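Local coordinates for high affinity transport system protein p37 (Mycoplasma hyorhinis, PDB 3E79), which serves as the extracytoplasmic lipoprotein component of a high-affinity transport system and binds thiamine diphosphate, at residues 219-224 against 331-336. Numbering follows the deposited sequence.
Sequences IWIKGN and KMEALI. With I3C (5-amino-2,4,6-triiodobenzene-1,3-dicarboxylic acid), chain B.
Ile-219 to Gly-223 and Lys-331 to Ile-336 pair as antiparallel strands with a beta bulge, 331-337 forming an outer strand of a five-stranded mixed sheet in this periplasmic-binding-protein-like fold. The register slips by one residue at the bulge, where Leu-335 N donates to Ile-219 O at 2.8 Å and Ile-219 N to Ile-336 O.

Met-332 carries the packing on the face shared with Trp-220. Its CB lies 4.2 Å from Ile-221 O; CG, anti to the backbone N (chi1 161°), then reaches Trp-220 CE3 at 3.6 Å. Beyond CG the chain runs extended across the indole; SD lies obliquely to the six-membered ring in a Met-aromatic contact, and CE settles over the indole face, 3.9 Å from the centroid of the five-membered ring, a CH-pi contact. Trp-220 NE1 donates to Ser-307 OG, and Phe-182 and Phe-324 also meet the indole.

On the other face Ile-221 CG1 packs against Glu-333 CG at 3.9 Å, while Glu-333 OE1 forms a salt bridge with Lys-232. Leu-335, the extra residue of the bulge, meets Ile-221 CD1 through its CD1 at 4.0 Å. The bound triiodo compound lies against 333-335: its N13 donates to Leu-335 O at 3.1 Å, and its iodine I2 lies 3.0 Å from Ala-334 O.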
# COMPACT_ATOMS: atom_id res chain seq x y z
N ILE A 219 2.39 11.76 -7.56
CA ILE A 219 2.08 13.17 -7.28
C ILE A 219 1.00 13.64 -8.26
O ILE A 219 1.17 13.46 -9.47
CB ILE A 219 3.33 14.05 -7.35
CG1 ILE A 219 4.41 13.70 -6.31
CG2 ILE A 219 3.00 15.53 -7.23
CD1 ILE A 219 5.71 14.44 -6.58
N TRP A 220 -0.06 14.21 -7.71
CA TRP A 220 -1.17 14.74 -8.48
C TRP A 220 -1.04 16.26 -8.60
O TRP A 220 -0.45 16.86 -7.70
CB TRP A 220 -2.53 14.50 -7.84
CG TRP A 220 -3.03 13.10 -7.74
CD1 TRP A 220 -2.84 12.25 -6.68
CD2 TRP A 220 -3.81 12.40 -8.70
NE1 TRP A 220 -3.46 11.05 -6.94
CE2 TRP A 220 -4.06 11.12 -8.17
CE3 TRP A 220 -4.33 12.74 -9.97
CZ2 TRP A 220 -4.81 10.18 -8.88
CZ3 TRP A 220 -5.06 11.79 -10.67
CH2 TRP A 220 -5.29 10.52 -10.11
N ILE A 221 -1.58 16.85 -9.66
CA ILE A 221 -1.58 18.31 -9.74
C ILE A 221 -2.97 18.74 -10.22
O ILE A 221 -3.62 17.96 -10.92
CB ILE A 221 -0.53 18.95 -10.66
CG1 ILE A 221 -0.65 18.50 -12.12
CG2 ILE A 221 0.87 18.74 -10.12
CD1 ILE A 221 0.49 18.97 -13.00
N LYS A 222 -3.38 19.93 -9.83
CA LYS A 222 -4.75 20.35 -10.11
C LYS A 222 -4.80 21.84 -10.42
O LYS A 222 -4.12 22.61 -9.78
CB LYS A 222 -5.65 20.06 -8.90
CG LYS A 222 -7.07 20.53 -9.10
CD LYS A 222 -7.73 21.17 -7.90
CE LYS A 222 -6.97 22.35 -7.33
NZ LYS A 222 -7.52 22.78 -6.01
N GLY A 223 -5.63 22.22 -11.41
CA GLY A 223 -5.89 23.65 -11.61
C GLY A 223 -6.61 23.85 -12.94
O GLY A 223 -6.88 22.86 -13.62
N ASN A 224 -6.88 25.10 -13.28
CA ASN A 224 -7.31 25.42 -14.65
C ASN A 224 -6.13 25.29 -15.60
O ASN A 224 -5.01 25.00 -15.15
CB ASN A 224 -7.90 26.84 -14.68
CG ASN A 224 -6.97 27.90 -14.15
OD1 ASN A 224 -5.74 27.78 -14.12
ND2 ASN A 224 -7.55 29.02 -13.71
N LYS A 331 -8.91 20.58 -13.91
CA LYS A 331 -8.69 19.15 -14.08
C LYS A 331 -7.66 18.70 -13.03
O LYS A 331 -6.86 19.48 -12.54
CB LYS A 331 -8.18 18.76 -15.46
CG LYS A 331 -8.91 19.35 -16.65
CD LYS A 331 -8.16 19.03 -17.94
CE LYS A 331 -7.49 20.26 -18.53
NZ LYS A 331 -7.60 21.43 -17.62
N MET A 332 -7.70 17.41 -12.73
CA MET A 332 -6.68 16.84 -11.83
C MET A 332 -5.92 15.81 -12.62
O MET A 332 -6.52 15.01 -13.36
CB MET A 332 -7.47 16.34 -10.64
CG MET A 332 -6.86 15.33 -9.71
SD MET A 332 -7.66 15.40 -8.08
CE MET A 332 -6.34 14.55 -7.17
N GLU A 333 -4.59 15.79 -12.55
CA GLU A 333 -3.88 14.81 -13.36
C GLU A 333 -2.57 14.42 -12.67
O GLU A 333 -2.17 15.15 -11.76
CB GLU A 333 -3.62 15.34 -14.76
CG GLU A 333 -2.57 16.43 -14.87
CD GLU A 333 -2.70 17.27 -16.13
OE1 GLU A 333 -1.74 18.01 -16.41
OE2 GLU A 333 -3.72 17.25 -16.86
N ALA A 334 -2.01 13.30 -13.14
CA ALA A 334 -0.77 12.80 -12.57
C ALA A 334 0.42 13.56 -13.14
O ALA A 334 0.49 13.81 -14.35
CB ALA A 334 -0.62 11.30 -12.81
N LEU A 335 1.35 13.91 -12.26
CA LEU A 335 2.57 14.57 -12.70
C LEU A 335 3.69 13.56 -12.88
O LEU A 335 4.38 13.53 -13.90
CB LEU A 335 2.97 15.66 -11.72
CG LEU A 335 4.31 16.36 -11.97
CD1 LEU A 335 4.17 17.33 -13.13
CD2 LEU A 335 4.79 17.07 -10.71
N ILE A 336 3.87 12.73 -11.86
CA ILE A 336 4.92 11.70 -11.87
C ILE A 336 4.64 10.66 -10.79
O ILE A 336 3.92 10.97 -9.83
CB ILE A 336 6.29 12.35 -11.65
CG1 ILE A 336 7.50 11.43 -11.82
CG2 ILE A 336 6.33 13.01 -10.27
CD1 ILE A 336 8.82 12.18 -11.88
I3 I3C B . 7.61 16.95 -17.38
I2 I3C B . 2.08 14.78 -16.75
I1 I3C B . 3.40 18.13 -21.55
O8 I3C B . 7.20 17.79 -20.66
O9 I3C B . 6.19 19.51 -19.64
C10 I3C B . 1.65 16.24 -19.57
N13 I3C B . 5.14 15.43 -16.18
C1 I3C B . 5.30 17.37 -19.28
C6 I3C B . 5.67 16.71 -18.11
C5 I3C B . 4.78 15.95 -17.36
C4 I3C B . 3.50 15.77 -17.90
C3 I3C B . 3.08 16.44 -19.05
C2 I3C B . 4.00 17.22 -19.77
C7 I3C B . 6.34 18.30 -19.94
O11 I3C B . 0.78 17.10 -19.32
O12 I3C B . 1.45 15.20 -20.23